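Local coordinates for arginase (Thermus thermophilus, PDB 2EF5), which probably catalyses the manganese-dependent hydrolysis of L-arginine to L-ornithine and urea, at residues Ala25-Arg30 with Leu45-Val50; Leu38-Glu43 with Ser283-Arg288; Gly94-Ser99 with Val114-Ala119; Arg184-His189 with Ala200-Lys205; Leu194-Ile199 with Ala242-Glu247. All coordinates share one frame; numbering follows the deposited sequence.

Contact 1 of 5, residues Ala25-Arg30 with Leu45-Val50; sequences ALRYAR and LGDVPV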
# COMPACT_ATOMS: atom_id res chain seq x y z
N ALA A 25 -9.44 -43.41 20.88
CA ALA A 25 -10.31 -42.34 21.38
C ALA A 25 -11.41 -42.04 20.36
O ALA A 25 -12.57 -41.87 20.72
CB ALA A 25 -9.49 -41.08 21.65
N LEU A 26 -11.03 -41.98 19.08
CA LEU A 26 -11.99 -41.71 18.03
C LEU A 26 -13.00 -42.85 17.90
O LEU A 26 -14.20 -42.61 17.69
CB LEU A 26 -11.25 -41.47 16.71
CG LEU A 26 -10.55 -40.11 16.68
CD1 LEU A 26 -9.45 -40.10 15.63
CD2 LEU A 26 -11.60 -39.03 16.41
N ARG A 27 -12.53 -44.09 18.01
CA ARG A 27 -13.44 -45.23 17.94
C ARG A 27 -14.37 -45.17 19.14
O ARG A 27 -15.57 -45.41 19.01
CB ARG A 27 -12.68 -46.56 17.94
CG ARG A 27 -11.92 -46.84 16.66
CD ARG A 27 -11.24 -48.21 16.71
NE ARG A 27 -10.72 -48.64 15.41
CZ ARG A 27 -9.47 -48.48 15.00
NH1 ARG A 27 -8.56 -47.91 15.79
NH2 ARG A 27 -9.11 -48.91 13.79
N TYR A 28 -13.83 -44.87 20.32
CA TYR A 28 -14.64 -44.78 21.52
C TYR A 28 -15.69 -43.67 21.42
O TYR A 28 -16.69 -43.72 22.12
CB TYR A 28 -13.77 -44.58 22.76
CG TYR A 28 -13.29 -45.89 23.35
CD1 TYR A 28 -14.21 -46.84 23.82
CD2 TYR A 28 -11.93 -46.20 23.41
CE1 TYR A 28 -13.78 -48.07 24.33
CE2 TYR A 28 -11.49 -47.43 23.92
CZ TYR A 28 -12.43 -48.35 24.37
OH TYR A 28 -12.03 -49.58 24.86
N ALA A 29 -15.46 -42.69 20.56
CA ALA A 29 -16.43 -41.61 20.37
C ALA A 29 -17.55 -42.10 19.43
O ALA A 29 -18.37 -41.31 18.95
CB ALA A 29 -15.74 -40.39 19.79
N ARG A 30 -17.57 -43.41 19.18
CA ARG A 30 -18.59 -44.05 18.34
C ARG A 30 -18.66 -43.54 16.90
O ARG A 30 -19.74 -43.37 16.34
CB ARG A 30 -19.96 -43.94 19.01
CG ARG A 30 -19.97 -44.45 20.45
CD ARG A 30 -21.34 -44.36 21.08
NE ARG A 30 -22.30 -45.24 20.42
CZ ARG A 30 -23.29 -44.82 19.63
NH1 ARG A 30 -23.46 -43.52 19.40
NH2 ARG A 30 -24.10 -45.70 19.07
N LEU A 45 -11.03 -51.62 9.49
CA LEU A 45 -9.89 -52.41 9.03
C LEU A 45 -8.85 -52.60 10.11
O LEU A 45 -7.80 -53.19 9.88
CB LEU A 45 -9.25 -51.73 7.81
CG LEU A 45 -10.16 -51.43 6.62
CD1 LEU A 45 -9.36 -50.73 5.53
CD2 LEU A 45 -10.77 -52.72 6.10
N GLY A 46 -9.13 -52.10 11.31
CA GLY A 46 -8.17 -52.23 12.40
C GLY A 46 -7.08 -51.19 12.30
O GLY A 46 -7.29 -50.12 11.73
N ASP A 47 -5.90 -51.48 12.84
CA ASP A 47 -4.80 -50.53 12.79
C ASP A 47 -3.61 -51.01 11.97
O ASP A 47 -3.37 -52.21 11.87
CB ASP A 47 -4.28 -50.19 14.18
CG ASP A 47 -5.28 -49.44 15.03
OD1 ASP A 47 -6.19 -48.81 14.48
OD2 ASP A 47 -5.13 -49.47 16.27
N VAL A 48 -2.88 -50.06 11.41
CA VAL A 48 -1.68 -50.36 10.65
C VAL A 48 -0.58 -50.52 11.69
O VAL A 48 -0.46 -49.72 12.61
CB VAL A 48 -1.31 -49.19 9.71
CG1 VAL A 48 0.14 -49.32 9.25
CG2 VAL A 48 -2.24 -49.18 8.51
N PRO A 49 0.24 -51.58 11.57
CA PRO A 49 1.32 -51.81 12.53
C PRO A 49 2.29 -50.63 12.61
O PRO A 49 2.72 -50.11 11.58
CB PRO A 49 2.00 -53.07 11.99
CG PRO A 49 0.88 -53.79 11.28
CD PRO A 49 0.19 -52.65 10.56
N VAL A 50 2.61 -50.19 13.82
CA VAL A 50 3.55 -49.09 13.97
C VAL A 50 4.65 -49.42 14.97
O VAL A 50 4.39 -49.66 16.14
CB VAL A 50 2.86 -47.79 14.45
CG1 VAL A 50 3.87 -46.65 14.45
CG2 VAL A 50 1.70 -47.46 13.54
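Arg27 overlaps Asp47 with the end of its guanidinium, both terminal nitrogens converging on a single carboxylate oxygen. NH1 of Arg27 donates to OD1 of Asp47 at 2.9 Å, on the syn side of the carboxylate, and the pair is a salt bridge. NH2 of Arg27 reaches the same OD1 at 3.0 Å, but from above the carboxylate plane. The grip is end-on, through NH1 and NH2, and with the planes 53° apart it is twisted; one oxygen takes both bonds. NH2 also makes a weak bond with O of Gly46, at 3.0 Å with an N-H...O angle of 121°. This reach depends on a chain extended from CG to NE, since the closest alpha carbons, those of Arg27 and Gly46, are 10.4 Å apart. The remaining nitrogen, NE, forms a salt bridge with Asp44, which also accepts from Gly46 N. Asp44 takes NE while Asp47 takes NH1 and NH2; two carboxylates round one guanidinium would probably favour the charged form of both acids. Helix 22-28 is fastened in this way to strand 41-47, outermost within this chain, in the beta-alpha-beta crossover that follows strand 2-8 in this alpha/beta arginase fold.

Contact 2 of 5, residues Leu38-Glu43 with Ser283-Arg288; sequences LGYTVE and SLLGKR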
# COMPACT_ATOMS: atom_id res chain seq x y z
N LEU A 38 -26.10 -42.98 9.99
CA LEU A 38 -26.19 -42.06 8.87
C LEU A 38 -26.54 -42.79 7.57
O LEU A 38 -26.79 -42.16 6.54
CB LEU A 38 -24.86 -41.31 8.73
CG LEU A 38 -24.83 -39.99 7.98
CD1 LEU A 38 -25.84 -39.02 8.58
CD2 LEU A 38 -23.42 -39.40 8.07
N GLY A 39 -26.55 -44.12 7.61
CA GLY A 39 -26.90 -44.89 6.44
C GLY A 39 -25.76 -45.58 5.71
O GLY A 39 -25.99 -46.27 4.72
N TYR A 40 -24.54 -45.41 6.20
CA TYR A 40 -23.38 -46.03 5.57
C TYR A 40 -23.13 -47.44 6.09
O TYR A 40 -23.44 -47.75 7.24
CB TYR A 40 -22.12 -45.20 5.84
CG TYR A 40 -22.04 -43.87 5.11
CD1 TYR A 40 -21.65 -43.81 3.77
CD2 TYR A 40 -22.36 -42.68 5.76
CE1 TYR A 40 -21.57 -42.59 3.10
CE2 TYR A 40 -22.28 -41.46 5.09
CZ TYR A 40 -21.89 -41.42 3.77
OH TYR A 40 -21.82 -40.21 3.12
N THR A 41 -22.60 -48.30 5.23
CA THR A 41 -22.24 -49.64 5.65
C THR A 41 -20.77 -49.44 5.96
O THR A 41 -20.00 -49.01 5.10
CB THR A 41 -22.43 -50.68 4.52
OG1 THR A 41 -21.57 -50.36 3.42
CG2 THR A 41 -23.87 -50.67 4.04
N VAL A 42 -20.38 -49.71 7.20
CA VAL A 42 -19.01 -49.47 7.65
C VAL A 42 -18.18 -50.69 8.04
O VAL A 42 -18.67 -51.62 8.68
CB VAL A 42 -19.02 -48.50 8.85
CG1 VAL A 42 -17.60 -48.04 9.18
CG2 VAL A 42 -19.93 -47.32 8.54
N GLU A 43 -16.91 -50.64 7.66
CA GLU A 43 -15.96 -51.70 7.97
C GLU A 43 -14.70 -51.14 8.65
O GLU A 43 -14.06 -50.23 8.13
CB GLU A 43 -15.56 -52.44 6.68
CG GLU A 43 -14.24 -53.19 6.80
CD GLU A 43 -13.95 -54.08 5.61
OE1 GLU A 43 -14.07 -53.61 4.46
OE2 GLU A 43 -13.58 -55.25 5.84
N SER A 283 -20.62 -34.59 9.47
CA SER A 283 -21.05 -33.48 8.63
C SER A 283 -20.39 -33.57 7.26
O SER A 283 -21.02 -33.29 6.24
CB SER A 283 -20.71 -32.14 9.27
OG SER A 283 -21.44 -31.94 10.46
N LEU A 284 -19.12 -33.94 7.23
CA LEU A 284 -18.41 -34.04 5.96
C LEU A 284 -19.03 -35.13 5.10
O LEU A 284 -19.01 -35.04 3.87
CB LEU A 284 -16.93 -34.34 6.19
CG LEU A 284 -16.07 -34.35 4.93
CD1 LEU A 284 -16.05 -32.97 4.31
CD2 LEU A 284 -14.65 -34.79 5.26
N LEU A 285 -19.56 -36.17 5.74
CA LEU A 285 -20.18 -37.26 5.00
C LEU A 285 -21.69 -37.13 4.77
O LEU A 285 -22.37 -38.11 4.50
CB LEU A 285 -19.85 -38.59 5.68
CG LEU A 285 -18.53 -39.20 5.16
CD1 LEU A 285 -17.37 -38.24 5.40
CD2 LEU A 285 -18.28 -40.52 5.84
N GLY A 286 -22.22 -35.91 4.88
CA GLY A 286 -23.63 -35.73 4.60
C GLY A 286 -24.64 -35.46 5.70
O GLY A 286 -25.79 -35.14 5.40
N LYS A 287 -24.24 -35.57 6.97
CA LYS A 287 -25.20 -35.31 8.04
C LYS A 287 -25.59 -33.84 7.97
O LYS A 287 -24.73 -32.96 7.89
CB LYS A 287 -24.60 -35.62 9.42
CG LYS A 287 -25.64 -35.58 10.55
CD LYS A 287 -25.08 -36.07 11.89
CE LYS A 287 -26.18 -36.11 12.96
NZ LYS A 287 -25.66 -36.54 14.30
N ARG A 288 -26.89 -33.58 7.98
CA ARG A 288 -27.40 -32.22 7.92
C ARG A 288 -28.56 -32.03 8.89
O ARG A 288 -29.25 -32.99 9.23
CB ARG A 288 -27.82 -31.89 6.50
CG ARG A 288 -26.63 -31.76 5.57
CD ARG A 288 -26.93 -32.24 4.17
NE ARG A 288 -28.02 -31.49 3.55
CZ ARG A 288 -29.29 -31.88 3.54
NH1 ARG A 288 -29.64 -33.02 4.12
NH2 ARG A 288 -30.21 -31.13 2.95
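The phenol of Tyr40 donates to a backbone carbonyl at a helix end: its OH lies 2.6 Å from O of Leu285, a short bond made at the place where helix 272-284 has just stopped. The approach is bent, with a C=O...OH angle of 131° and the hydroxyl tilted 25° from the carbonyl plane. The same ring packs on the residue whose carbonyl it holds. CE2 of Tyr40 is 3.8 Å from CB of Leu285, while CD2 of Leu285 stands over one ring face, displaced toward the rim. Gly286 ends the helix as the C-prime residue of a Schellman motif, its N bonded to Ser283 O and the N of Lys287 bonded one residue further back in the helix. A second Schellman motif, with Gly39 at positive phi, closes the helix before strand 41-47, so the contact joins two helix C-termini near the edge of the parallel sheet. Leu38 fills the other half of the contact. Its chi1 of -159° swings CG away from the backbone N and sends CD1 to within 3.7 Å of CB of Lys287, and its CD2 lies at the edge of the Tyr40 ring. CD2 of Leu38 also comes 3.9 Å from O of Leu285, flanking the carbonyl that Tyr40 grips. Lys287 offers only the root of its side chain; the extended remainder leads away from Leu38. Leu285 also touches Val3 and Leu35.

Contact 3 of 5, residues Gly94-Ser99 with Val114-Ala119; sequences GDHSLS and VVWVDA. With MN (manganese (II) ion), chain H; MN (manganese (II) ion), chain G.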
# COMPACT_ATOMS: atom_id res chain seq x y z
N GLY A 94 -2.58 -40.57 14.78
CA GLY A 94 -1.79 -40.03 15.84
C GLY A 94 -1.18 -38.94 14.99
O GLY A 94 -1.91 -38.08 14.50
N ASP A 95 0.13 -39.03 14.75
CA ASP A 95 0.85 -38.04 13.95
C ASP A 95 0.24 -37.75 12.59
O ASP A 95 -0.20 -38.65 11.89
CB ASP A 95 2.29 -38.48 13.70
CG ASP A 95 3.06 -38.73 14.97
OD1 ASP A 95 2.87 -37.97 15.94
OD2 ASP A 95 3.87 -39.68 14.99
N HIS A 96 0.29 -36.48 12.20
CA HIS A 96 -0.22 -36.07 10.90
C HIS A 96 0.68 -36.64 9.80
O HIS A 96 0.34 -36.59 8.62
CB HIS A 96 -0.25 -34.54 10.80
CG HIS A 96 -1.33 -34.04 9.88
ND1 HIS A 96 -1.82 -32.75 9.97
CD2 HIS A 96 -2.04 -34.66 8.93
CE1 HIS A 96 -2.81 -32.62 9.10
NE2 HIS A 96 -2.97 -33.75 8.46
N SER A 97 1.83 -37.18 10.20
CA SER A 97 2.78 -37.78 9.27
C SER A 97 2.10 -38.87 8.46
O SER A 97 2.47 -39.12 7.32
CB SER A 97 3.96 -38.40 10.02
OG SER A 97 4.69 -37.42 10.74
N LEU A 98 1.10 -39.52 9.06
CA LEU A 98 0.37 -40.59 8.38
C LEU A 98 -0.25 -40.14 7.07
O LEU A 98 -0.51 -40.96 6.19
CB LEU A 98 -0.72 -41.15 9.30
CG LEU A 98 -1.90 -40.23 9.65
CD1 LEU A 98 -2.89 -40.17 8.50
CD2 LEU A 98 -2.59 -40.77 10.89
N SER A 99 -0.48 -38.84 6.93
CA SER A 99 -1.09 -38.32 5.71
C SER A 99 -0.24 -38.54 4.46
O SER A 99 -0.77 -38.53 3.35
CB SER A 99 -1.42 -36.83 5.85
OG SER A 99 -2.52 -36.65 6.74
N VAL A 114 -6.35 -31.30 -2.27
CA VAL A 114 -6.14 -31.55 -0.85
C VAL A 114 -6.54 -30.35 -0.01
O VAL A 114 -6.01 -29.25 -0.18
CB VAL A 114 -4.65 -31.88 -0.55
CG1 VAL A 114 -4.44 -32.04 0.97
CG2 VAL A 114 -4.25 -33.15 -1.29
N VAL A 115 -7.48 -30.55 0.90
CA VAL A 115 -7.93 -29.49 1.79
C VAL A 115 -7.32 -29.82 3.15
O VAL A 115 -7.76 -30.76 3.82
CB VAL A 115 -9.48 -29.46 1.88
CG1 VAL A 115 -9.93 -28.30 2.76
CG2 VAL A 115 -10.09 -29.33 0.48
N TRP A 116 -6.30 -29.06 3.54
CA TRP A 116 -5.58 -29.28 4.80
C TRP A 116 -6.12 -28.31 5.84
O TRP A 116 -5.85 -27.10 5.79
CB TRP A 116 -4.08 -29.06 4.54
CG TRP A 116 -3.13 -29.71 5.50
CD1 TRP A 116 -2.60 -29.17 6.64
CD2 TRP A 116 -2.51 -31.02 5.36
NE1 TRP A 116 -1.69 -30.04 7.21
CE2 TRP A 116 -1.62 -31.16 6.45
CE3 TRP A 116 -2.63 -32.03 4.41
CZ2 TRP A 116 -0.85 -32.33 6.62
CZ3 TRP A 116 -1.86 -33.20 4.59
CH2 TRP A 116 -0.97 -33.33 5.68
N VAL A 117 -6.91 -28.83 6.77
CA VAL A 117 -7.55 -28.02 7.81
C VAL A 117 -6.71 -28.24 9.05
O VAL A 117 -6.82 -29.25 9.74
CB VAL A 117 -9.02 -28.49 7.99
CG1 VAL A 117 -9.80 -27.45 8.77
CG2 VAL A 117 -9.64 -28.72 6.62
N ASP A 118 -5.89 -27.23 9.34
CA ASP A 118 -4.91 -27.35 10.39
C ASP A 118 -4.49 -25.99 10.92
O ASP A 118 -4.55 -24.99 10.20
CB ASP A 118 -3.70 -28.00 9.73
CG ASP A 118 -2.79 -28.70 10.69
OD1 ASP A 118 -2.43 -28.12 11.74
OD2 ASP A 118 -2.43 -29.84 10.34
N ALA A 119 -4.03 -25.94 12.17
CA ALA A 119 -3.55 -24.69 12.75
C ALA A 119 -2.14 -24.46 12.19
O ALA A 119 -1.62 -23.35 12.24
CB ALA A 119 -3.51 -24.77 14.26
MN MN H . -0.96 -31.10 11.14
MN MN G . -1.34 -29.19 13.35
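His96 and Trp116 form the tight part of this contact, an offset stack with the imidazole lying over the six-membered ring of the indole. The planes differ by 12° and the centroids are 4.0 Å apart; NE2 of His96 comes down to 3.1 Å from CZ2 of Trp116. At its edge the imidazole serves the metal: ND1 of His96 binds one manganese at 2.2 Å, and OD2 of Asp118 binds the same ion at 2.1 Å. Ring and carboxylate are nearly coplanar there, 16° apart, and the close ND1 and OD2 atoms are joined through the ion, not by a hydrogen bond. Asp118 bridges two ions, its OD1 binding the second manganese at 2.2 Å and accepting from His120 N. Asp122 and Asp217 complete the first site, while His120, Asp217 and Asp219 belong to the second, giving the binuclear centre of the arginase family. Ser215, a second-shell residue, bonds to NE2 of His96, while NE1 of Trp116 bonds to the metal ligand Asp122, so the indole itself belongs to the second shell. Ser99 marks the looser side, although it too is buried. Its CB lies 3.5 Å from CH2 of Trp116, approaching obliquely, and its hydroxyl is bonded to Asp259. The loop after strand 87-93 thus packs against the end of strand 113-117, with Val261 of strand 255-261 touching His96, and helix 138-142 packing on Trp116.

Contact 4 of 5, residues Arg184-His189 with Ala200-Lys205; sequences RVYTMH and AEEVLK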
# COMPACT_ATOMS: atom_id res chain seq x y z
N ARG A 184 -2.28 -22.11 -1.94
CA ARG A 184 -3.33 -21.19 -1.50
C ARG A 184 -3.49 -21.38 0.01
O ARG A 184 -3.80 -22.49 0.47
CB ARG A 184 -4.65 -21.50 -2.20
CG ARG A 184 -5.85 -20.70 -1.70
CD ARG A 184 -5.69 -19.21 -1.96
NE ARG A 184 -5.62 -18.91 -3.39
CZ ARG A 184 -6.66 -18.92 -4.21
NH1 ARG A 184 -7.88 -19.20 -3.76
NH2 ARG A 184 -6.49 -18.64 -5.50
N VAL A 185 -3.27 -20.32 0.77
CA VAL A 185 -3.35 -20.39 2.23
C VAL A 185 -4.39 -19.44 2.84
O VAL A 185 -4.38 -18.24 2.59
CB VAL A 185 -1.99 -20.06 2.87
CG1 VAL A 185 -2.06 -20.22 4.38
CG2 VAL A 185 -0.91 -20.97 2.28
N TYR A 186 -5.28 -20.00 3.65
CA TYR A 186 -6.29 -19.21 4.34
C TYR A 186 -5.97 -19.24 5.83
O TYR A 186 -6.32 -20.19 6.53
CB TYR A 186 -7.69 -19.77 4.07
CG TYR A 186 -8.19 -19.54 2.66
CD1 TYR A 186 -8.61 -18.27 2.25
CD2 TYR A 186 -8.23 -20.58 1.73
CE1 TYR A 186 -9.05 -18.04 0.94
CE2 TYR A 186 -8.66 -20.36 0.41
CZ TYR A 186 -9.07 -19.08 0.03
OH TYR A 186 -9.46 -18.84 -1.27
N THR A 187 -5.27 -18.23 6.32
CA THR A 187 -4.93 -18.18 7.74
C THR A 187 -6.16 -17.67 8.48
O THR A 187 -7.15 -17.27 7.85
CB THR A 187 -3.78 -17.19 8.02
OG1 THR A 187 -4.24 -15.85 7.79
CG2 THR A 187 -2.58 -17.47 7.13
N MET A 188 -6.12 -17.69 9.81
CA MET A 188 -7.24 -17.20 10.59
C MET A 188 -7.52 -15.73 10.27
O MET A 188 -8.62 -15.23 10.51
CB MET A 188 -6.98 -17.37 12.08
CG MET A 188 -7.00 -18.82 12.55
SD MET A 188 -8.51 -19.69 12.10
CE MET A 188 -9.77 -18.65 12.91
N HIS A 189 -6.52 -15.02 9.75
CA HIS A 189 -6.73 -13.62 9.39
C HIS A 189 -7.75 -13.55 8.26
O HIS A 189 -8.68 -12.74 8.31
CB HIS A 189 -5.41 -12.96 8.95
CG HIS A 189 -5.58 -11.56 8.43
ND1 HIS A 189 -5.89 -11.29 7.12
CD2 HIS A 189 -5.52 -10.37 9.06
CE1 HIS A 189 -6.03 -9.99 6.96
NE2 HIS A 189 -5.80 -9.40 8.12
N ALA A 200 -14.98 -21.46 2.03
CA ALA A 200 -15.36 -22.80 1.58
C ALA A 200 -15.69 -22.77 0.09
O ALA A 200 -15.34 -23.68 -0.66
CB ALA A 200 -16.56 -23.31 2.37
N GLU A 201 -16.37 -21.71 -0.34
CA GLU A 201 -16.75 -21.55 -1.74
C GLU A 201 -15.49 -21.39 -2.58
O GLU A 201 -15.36 -22.00 -3.64
CB GLU A 201 -17.64 -20.31 -1.92
CG GLU A 201 -18.89 -20.29 -1.03
CD GLU A 201 -20.01 -21.17 -1.55
OE1 GLU A 201 -19.75 -22.32 -1.98
OE2 GLU A 201 -21.18 -20.71 -1.52
N GLU A 202 -14.56 -20.57 -2.10
CA GLU A 202 -13.31 -20.34 -2.81
C GLU A 202 -12.45 -21.60 -2.89
O GLU A 202 -11.75 -21.82 -3.88
CB GLU A 202 -12.54 -19.20 -2.15
CG GLU A 202 -13.08 -17.83 -2.51
CD GLU A 202 -12.29 -16.70 -1.88
OE1 GLU A 202 -11.10 -16.90 -1.57
OE2 GLU A 202 -12.86 -15.59 -1.72
N VAL A 203 -12.49 -22.42 -1.85
CA VAL A 203 -11.73 -23.66 -1.84
C VAL A 203 -12.24 -24.56 -2.96
O VAL A 203 -11.46 -25.09 -3.76
CB VAL A 203 -11.88 -24.41 -0.47
CG1 VAL A 203 -11.39 -25.84 -0.59
CG2 VAL A 203 -11.09 -23.68 0.61
N LEU A 204 -13.56 -24.74 -3.02
CA LEU A 204 -14.16 -25.59 -4.05
C LEU A 204 -13.88 -25.08 -5.46
O LEU A 204 -13.72 -25.89 -6.39
CB LEU A 204 -15.66 -25.68 -3.82
CG LEU A 204 -16.10 -26.45 -2.57
CD1 LEU A 204 -17.61 -26.35 -2.42
CD2 LEU A 204 -15.66 -27.90 -2.68
N LYS A 205 -13.83 -23.76 -5.62
CA LYS A 205 -13.58 -23.15 -6.93
C LYS A 205 -12.13 -23.39 -7.32
O LYS A 205 -11.83 -23.81 -8.44
CB LYS A 205 -13.85 -21.64 -6.87
CG LYS A 205 -13.76 -20.92 -8.21
CD LYS A 205 -14.95 -21.24 -9.10
CE LYS A 205 -14.99 -20.33 -10.34
NZ LYS A 205 -16.26 -20.50 -11.12
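Tyr186 OH donates to OE1 of Glu202 at 2.6 Å, using the anti lone pair of that oxygen, and itself accepts from Arg184 NH1 at 3.0 Å. The phenol oxygen thus stands between guanidinium and carboxylate in a strand-helix contact of the alpha/beta sandwich, where helix 196-206 packs against strand 184-187, the last strand of the sheet within this chain. Arg184 and Glu202 do not bond directly: NH1 and OE1 are 4.5 Å apart, with the oxygen well out of the guanidinium plane. The other carboxylate oxygen, OE2, forms a salt bridge with Arg198, one turn earlier in the helix. A phenylalanine in place of Tyr186 would probably leave OE1 without this donor and Arg184 NH1 without its acceptor, with Glu202 then held mainly through Arg198. Carboxylate and ring planes stand 54° apart, and Glu202 presses its CB to 3.2 Å from the Tyr186 hydroxyl. Farther along the ring, Val203, which also touches Val163, brings CG2 obliquely to 4.1 Å from CE2 of Tyr186.

Contact 5 of 5, residues Leu194-Ile199 with Ala242-Glu247; sequences LGVARI and AHLLME. With GAI (guanidine), chain I.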
# COMPACT_ATOMS: atom_id res chain seq x y z
N LEU A 194 -12.95 -12.86 5.71
CA LEU A 194 -13.90 -13.36 4.72
C LEU A 194 -15.04 -14.22 5.25
O LEU A 194 -16.12 -14.25 4.66
CB LEU A 194 -13.15 -14.16 3.66
CG LEU A 194 -11.98 -13.45 2.95
CD1 LEU A 194 -11.18 -14.47 2.13
CD2 LEU A 194 -12.51 -12.33 2.06
N GLY A 195 -14.81 -14.94 6.34
CA GLY A 195 -15.85 -15.82 6.86
C GLY A 195 -15.69 -17.18 6.21
O GLY A 195 -15.29 -17.27 5.05
N VAL A 196 -16.01 -18.24 6.95
CA VAL A 196 -15.89 -19.60 6.44
C VAL A 196 -16.74 -19.88 5.19
O VAL A 196 -16.31 -20.60 4.30
CB VAL A 196 -16.25 -20.64 7.53
CG1 VAL A 196 -16.28 -22.05 6.93
CG2 VAL A 196 -15.23 -20.58 8.65
N ALA A 197 -17.94 -19.31 5.14
CA ALA A 197 -18.81 -19.55 3.99
C ALA A 197 -18.11 -19.21 2.67
O ALA A 197 -18.06 -20.02 1.75
CB ALA A 197 -20.09 -18.74 4.15
N ARG A 198 -17.58 -18.00 2.59
CA ARG A 198 -16.89 -17.55 1.39
C ARG A 198 -15.62 -18.37 1.15
O ARG A 198 -15.33 -18.76 0.02
CB ARG A 198 -16.55 -16.07 1.50
CG ARG A 198 -15.83 -15.52 0.28
CD ARG A 198 -15.68 -14.01 0.36
NE ARG A 198 -14.99 -13.50 -0.81
CZ ARG A 198 -14.70 -12.21 -1.01
NH1 ARG A 198 -15.04 -11.30 -0.11
NH2 ARG A 198 -14.06 -11.84 -2.11
N ILE A 199 -14.86 -18.65 2.21
CA ILE A 199 -13.64 -19.44 2.05
C ILE A 199 -13.93 -20.83 1.52
O ILE A 199 -13.21 -21.33 0.66
CB ILE A 199 -12.87 -19.55 3.37
CG1 ILE A 199 -12.28 -18.19 3.73
CG2 ILE A 199 -11.76 -20.59 3.26
CD1 ILE A 199 -11.61 -18.16 5.07
N ALA A 242 -16.37 -24.86 11.97
CA ALA A 242 -15.86 -26.15 11.52
C ALA A 242 -16.96 -26.99 10.88
O ALA A 242 -16.75 -27.63 9.85
CB ALA A 242 -15.21 -26.92 12.69
N HIS A 243 -18.15 -27.00 11.48
CA HIS A 243 -19.24 -27.77 10.90
C HIS A 243 -19.67 -27.15 9.57
O HIS A 243 -19.94 -27.87 8.61
CB HIS A 243 -20.42 -27.89 11.87
CG HIS A 243 -20.25 -28.96 12.89
ND1 HIS A 243 -20.43 -30.30 12.60
CD2 HIS A 243 -19.87 -28.91 14.19
CE1 HIS A 243 -20.17 -31.02 13.68
NE2 HIS A 243 -19.83 -30.20 14.66
N LEU A 244 -19.72 -25.83 9.50
CA LEU A 244 -20.11 -25.18 8.25
C LEU A 244 -19.14 -25.57 7.12
O LEU A 244 -19.57 -25.92 6.02
CB LEU A 244 -20.11 -23.65 8.38
CG LEU A 244 -20.50 -22.97 7.07
CD1 LEU A 244 -21.95 -23.33 6.71
CD2 LEU A 244 -20.36 -21.46 7.20
N LEU A 245 -17.85 -25.51 7.41
CA LEU A 245 -16.84 -25.88 6.42
C LEU A 245 -17.07 -27.29 5.91
O LEU A 245 -17.03 -27.54 4.70
CB LEU A 245 -15.44 -25.78 7.02
CG LEU A 245 -14.31 -26.21 6.08
CD1 LEU A 245 -14.30 -25.32 4.84
CD2 LEU A 245 -12.99 -26.12 6.81
N MET A 246 -17.32 -28.22 6.84
CA MET A 246 -17.56 -29.60 6.48
C MET A 246 -18.83 -29.76 5.64
O MET A 246 -18.84 -30.50 4.66
CB MET A 246 -17.67 -30.48 7.73
CG MET A 246 -16.41 -30.57 8.57
SD MET A 246 -14.97 -31.26 7.71
CE MET A 246 -14.01 -29.79 7.42
N GLU A 247 -19.89 -29.06 6.03
CA GLU A 247 -21.16 -29.16 5.30
C GLU A 247 -21.07 -28.62 3.88
O GLU A 247 -21.65 -29.19 2.95
CB GLU A 247 -22.27 -28.42 6.06
CG GLU A 247 -22.48 -28.91 7.50
CD GLU A 247 -23.40 -28.00 8.30
OE1 GLU A 247 -23.34 -26.77 8.11
OE2 GLU A 247 -24.17 -28.51 9.13
C GAI I . -23.78 -25.74 11.51
N1 GAI I . -23.44 -25.22 10.32
N2 GAI I . -23.72 -24.98 12.60
N3 GAI I . -24.19 -27.01 11.60
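Val196 has CG1 anti to its nitrogen (chi1 173°), a turn that brings CG1 of Val196 to 3.8 Å from CB of Leu245. Leu244, with chi1 179°, places CD2 against the start of helix 196-206, 3.8 Å from N of Ala197 and 4.1 Å from CB of Ala197. The same CD2 lies 4.1 Å from CG1 of Val196, so the valine methyl touches both leucines. No hydrogen bond crosses the contact. This is apolar packing of the first turn of helix 196-206, entered through Gly195 at its N-cap, on the middle of helix 239-252; the two are neighbours on one side of the parallel arginase sheet. Elsewhere on helix 239-252, Glu247 meets a bound guanidine with both oxygens: N1 of guanidine donates to OE1 at 2.7 Å and N3 to OE2 at 2.9 Å, the latter nearly straight at 173°. Replacing Glu247 by alanine removes both oxygens and is likely to leave the guanidine's N1 and N3 without these acceptors. CB of His243 lies 3.9 Å from guanidine N3.

In the fold
From the N terminus, contact 1 closes the first loop, tying helix 22-28 to strand 41-47. Contact 2 opens inside that loop and so crosses contact 1, then spans 240 residues to the end of helix 272-284; contacts 3, 4 and 5 are nested within it. Contact 3, in series after contact 1, closes a short loop at the manganese centre, close to the spatial centre of the chain. Contacts 4 and 5 follow and cross each other, sharing helix 196-206, which they join to strand 184-187 and helix 239-252; their centres are about 9 Å apart. Val115 meets Val203, Val117 meets Leu245, and Ser283 meets His243, linking contact 3 to contacts 4 and 5, and contact 2 to contact 5.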